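Local atomic coordinates of endonuclease 8-like 3 (Homo sapiens, PDB entry 7JL5), a protein that belongs to the Nei-like family and, in this fragment, folds into two GRF zinc fingers in tandem, each holding a zinc ion. Residues Cys17-Val22 against Glu48-Ser53; Phe79-Cys82 against Lys88-Asn91. All blocks are in the same frame, centred on the assembly; numbering follows the deposited sequence.

From the N terminus, interaction 1 comes first: strand 18-21 runs out, strand 32-35 returns beside it, and the contact closes a 25-residue excursion when 48-53 comes back to 17-22. It ties strand 18-21 and V22 to the end of strand 47-49 and A50 across the middle strand. Interaction 2 opens only after this closure, within the second finger, and closes a loop of five residues between segment 88-91 and the end of strand 78-81, where two zinc ligands meet. The contacts lie in series, neither nested nor crossed. Their centres are 18 Å apart and their nearest atoms about 6 Å, without touching, although F54, next in the chain after S53, packs its ring against that of F80.

Interaction 1: Cys17-Val22 against Glu48-Ser53; sequences CILRVV and EWADLS
L19 meets A50 through one methyl branch: CD1 of L19 lies 3.5 Å from CB of A50, whereas CD2 of L19 is 5.6 Å from that atom. The rotamer accounts for the reach, since CG lies opposite the backbone N (chi1 -172°) and carries the branch past the main chain, although CB of L19 leaves its backbone neither toward nor away from 48-53. CB of A50, in turn, points toward 17-22. The CA atoms of L19 and A50 stay 7.7 Å apart, too far for adjacent strands: in the three-stranded antiparallel sheet of this GRF zinc finger, strand 32-35 runs between 18-21 and 47-49, and backbone hydrogen bonds pair I18 with A35 and R20 with F33. The contact therefore joins strand 18-21 and V22 to the end of strand 47-49 and A50 by side chains alone, burying 113 Å² in all; L19 also rests on Q32 and Y34.

Further along, V22 turns its CB toward the other segment and offers CG2 to W49. That methyl approaches the six-membered end of the indole at its edge, near the ring plane, 3.9 Å from CH2 of W49. A chi1 of 162° sets CG1 of V22 anti to its backbone N, 5.7 Å from CH2 of W49, and leaves CG2 beside that N, facing the ring. V22 is poorly ordered, so its placement is uncertain. The indole bends back to meet V22, although CB of W49 points away from 17-22; R31 makes a cation-pi contact with this ring and a salt bridge to D51.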
# COMPACT_ATOMS: atom_id res chain seq x y z
N CYS A 17 -10.45 -6.06 -0.86
CA CYS A 17 -9.72 -5.34 -1.89
C CYS A 17 -8.27 -5.80 -1.98
O CYS A 17 -7.69 -6.30 -1.01
CB CYS A 17 -9.74 -3.83 -1.60
SG CYS A 17 -11.39 -3.10 -1.62
N ILE A 18 -7.68 -5.62 -3.16
CA ILE A 18 -6.25 -5.80 -3.34
C ILE A 18 -5.57 -4.45 -3.17
O ILE A 18 -6.18 -3.39 -3.33
CB ILE A 18 -5.91 -6.42 -4.71
CG1 ILE A 18 -6.50 -5.57 -5.84
CG2 ILE A 18 -6.40 -7.86 -4.78
CD1 ILE A 18 -5.97 -5.94 -7.21
N LEU A 19 -4.27 -4.50 -2.86
CA LEU A 19 -3.46 -3.30 -2.70
C LEU A 19 -2.64 -3.10 -3.98
O LEU A 19 -1.68 -3.84 -4.22
CB LEU A 19 -2.54 -3.43 -1.49
CG LEU A 19 -1.77 -2.16 -1.09
CD1 LEU A 19 -2.70 -1.18 -0.39
CD2 LEU A 19 -0.57 -2.50 -0.22
N ARG A 20 -3.03 -2.13 -4.79
CA ARG A 20 -2.31 -1.81 -6.01
C ARG A 20 -1.45 -0.57 -5.81
O ARG A 20 -1.65 0.21 -4.88
CB ARG A 20 -3.29 -1.59 -7.17
CG ARG A 20 -3.83 -2.88 -7.76
CD ARG A 20 -4.04 -2.76 -9.27
NE ARG A 20 -5.38 -2.30 -9.62
CZ ARG A 20 -5.71 -1.80 -10.80
NH1 ARG A 20 -4.79 -1.69 -11.75
NH2 ARG A 20 -6.95 -1.41 -11.04
N VAL A 21 -0.48 -0.40 -6.70
CA VAL A 21 0.44 0.73 -6.68
C VAL A 21 0.26 1.51 -7.97
O VAL A 21 0.25 0.93 -9.06
CB VAL A 21 1.90 0.27 -6.52
CG1 VAL A 21 2.85 1.38 -6.93
CG2 VAL A 21 2.17 -0.17 -5.09
N VAL A 22 0.11 2.83 -7.85
CA VAL A 22 -0.03 3.68 -9.02
C VAL A 22 1.25 3.63 -9.85
O VAL A 22 2.21 4.35 -9.57
CB VAL A 22 -0.37 5.13 -8.63
CG1 VAL A 22 -0.10 6.07 -9.79
CG2 VAL A 22 -1.82 5.23 -8.19
N GLU A 48 -9.72 3.40 -3.15
CA GLU A 48 -9.58 4.06 -1.86
C GLU A 48 -8.11 4.14 -1.48
O GLU A 48 -7.45 3.11 -1.34
CB GLU A 48 -10.37 3.32 -0.77
CG GLU A 48 -10.89 4.22 0.34
CD GLU A 48 -12.06 5.08 -0.10
OE1 GLU A 48 -12.69 4.74 -1.13
OE2 GLU A 48 -12.34 6.09 0.57
N TRP A 49 -7.60 5.36 -1.31
CA TRP A 49 -6.21 5.52 -0.92
C TRP A 49 -5.94 4.77 0.38
O TRP A 49 -6.67 4.92 1.36
CB TRP A 49 -5.86 7.00 -0.77
CG TRP A 49 -5.86 7.72 -2.08
CD1 TRP A 49 -6.67 8.75 -2.45
CD2 TRP A 49 -4.99 7.47 -3.20
NE1 TRP A 49 -6.37 9.15 -3.73
CE2 TRP A 49 -5.34 8.38 -4.21
CE3 TRP A 49 -3.96 6.56 -3.44
CZ2 TRP A 49 -4.70 8.41 -5.44
CZ3 TRP A 49 -3.32 6.59 -4.66
CH2 TRP A 49 -3.69 7.51 -5.65
N ALA A 50 -4.87 3.97 0.38
CA ALA A 50 -4.60 3.09 1.51
C ALA A 50 -3.85 3.80 2.63
O ALA A 50 -4.01 3.43 3.80
CB ALA A 50 -3.80 1.87 1.05
N ASP A 51 -3.04 4.80 2.31
CA ASP A 51 -2.09 5.37 3.25
C ASP A 51 -2.68 6.46 4.13
O ASP A 51 -1.95 7.08 4.91
CB ASP A 51 -0.87 5.92 2.51
CG ASP A 51 -1.22 7.06 1.57
OD1 ASP A 51 -2.40 7.48 1.53
OD2 ASP A 51 -0.31 7.55 0.87
N LEU A 52 -3.99 6.71 4.04
CA LEU A 52 -4.59 7.78 4.83
C LEU A 52 -4.42 7.57 6.33
O LEU A 52 -4.55 8.53 7.10
CB LEU A 52 -6.07 7.91 4.49
CG LEU A 52 -6.37 8.67 3.19
CD1 LEU A 52 -7.76 8.33 2.68
CD2 LEU A 52 -6.23 10.17 3.41
N SER A 53 -4.13 6.34 6.77
CA SER A 53 -3.90 6.06 8.18
C SER A 53 -2.54 5.43 8.44
O SER A 53 -2.30 4.93 9.55
CB SER A 53 -5.01 5.14 8.72
OG SER A 53 -4.77 4.80 10.07

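Interaction 2: Phe79-Cys82 against Lys88-Asn91; sequences FFVC and KQCN. With ZN (zinc ion), chain D.
Q89 and C90 both reach back to C82 at the metal site of the second GRF finger, a zinc ribbon in which C82 and C90 bind the ion together with C57 and H59. Q89 directs its CB toward the strand end, and its side chain, extended beyond CG, lays the amide beside the C82 carbonyl. NE2 of Q89 comes 2.7 Å from O of C82, but the angle at the hydrogen is just 119°, so the bond is weak. The same amide nitrogen also sits against V81, 3.8 Å from its CB.

C90 contributes twice. Its backbone N donates to SG of C82 at 3.4 Å, and the angle of 168° makes this a nearly straight bond to the metal-bound sulfur; such a donor would probably offset part of the sulfur's negative charge. The side chain of C90 then turns to the metal, with chi1 of 71° setting SG between the backbone N and the carbonyl carbon. Zinc lies 2.3 Å from SG of C82 and 2.4 Å from SG of C90, and this shared coordination brings SG of C90 to 3.6 Å from CB of C82.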
# COMPACT_ATOMS: atom_id res chain seq x y z
N PHE A 79 4.70 -4.31 7.29
CA PHE A 79 5.47 -3.28 7.99
C PHE A 79 5.49 -2.01 7.15
O PHE A 79 5.01 -1.99 6.02
CB PHE A 79 6.89 -3.77 8.31
CG PHE A 79 7.64 -4.35 7.14
CD1 PHE A 79 7.45 -5.67 6.77
CD2 PHE A 79 8.56 -3.59 6.44
CE1 PHE A 79 8.14 -6.21 5.70
CE2 PHE A 79 9.26 -4.13 5.38
CZ PHE A 79 9.05 -5.44 5.01
N PHE A 80 6.03 -0.95 7.73
CA PHE A 80 6.05 0.37 7.11
C PHE A 80 7.48 0.87 6.99
O PHE A 80 8.29 0.68 7.90
CB PHE A 80 5.20 1.37 7.90
CG PHE A 80 3.74 1.01 7.97
CD1 PHE A 80 2.91 1.23 6.89
CD2 PHE A 80 3.20 0.44 9.11
CE1 PHE A 80 1.57 0.90 6.95
CE2 PHE A 80 1.87 0.10 9.18
CZ PHE A 80 1.05 0.34 8.09
N VAL A 81 7.78 1.52 5.86
CA VAL A 81 9.12 2.03 5.58
C VAL A 81 9.01 3.38 4.90
O VAL A 81 7.94 3.83 4.49
CB VAL A 81 9.94 1.05 4.71
CG1 VAL A 81 10.17 -0.25 5.44
CG2 VAL A 81 9.23 0.81 3.38
N CYS A 82 10.16 4.04 4.77
CA CYS A 82 10.24 5.30 4.04
C CYS A 82 10.05 5.15 2.52
O CYS A 82 10.64 4.26 1.91
CB CYS A 82 11.62 5.91 4.20
SG CYS A 82 11.84 7.54 3.46
N LYS A 88 17.90 7.34 -0.69
CA LYS A 88 17.46 8.49 0.09
C LYS A 88 16.47 8.13 1.20
O LYS A 88 15.90 9.03 1.82
CB LYS A 88 16.84 9.55 -0.83
N GLN A 89 16.25 6.84 1.45
CA GLN A 89 15.34 6.44 2.51
C GLN A 89 15.86 6.90 3.87
O GLN A 89 17.07 6.86 4.14
CB GLN A 89 15.16 4.93 2.52
CG GLN A 89 14.09 4.40 1.59
CD GLN A 89 13.77 2.94 1.86
OE1 GLN A 89 14.46 2.04 1.36
NE2 GLN A 89 12.74 2.69 2.65
N CYS A 90 14.94 7.32 4.74
CA CYS A 90 15.27 7.50 6.15
C CYS A 90 15.32 6.12 6.80
O CYS A 90 15.26 5.09 6.12
CB CYS A 90 14.27 8.43 6.83
SG CYS A 90 12.63 7.74 7.08
N ASN A 91 15.41 6.08 8.13
CA ASN A 91 15.58 4.83 8.85
C ASN A 91 14.30 4.34 9.52
O ASN A 91 14.35 3.44 10.36
CB ASN A 91 16.69 4.99 9.90
CG ASN A 91 16.31 5.96 11.00
OD1 ASN A 91 16.18 7.16 10.77
ND2 ASN A 91 16.13 5.44 12.21
ZN ZN D . 11.60 8.97 5.23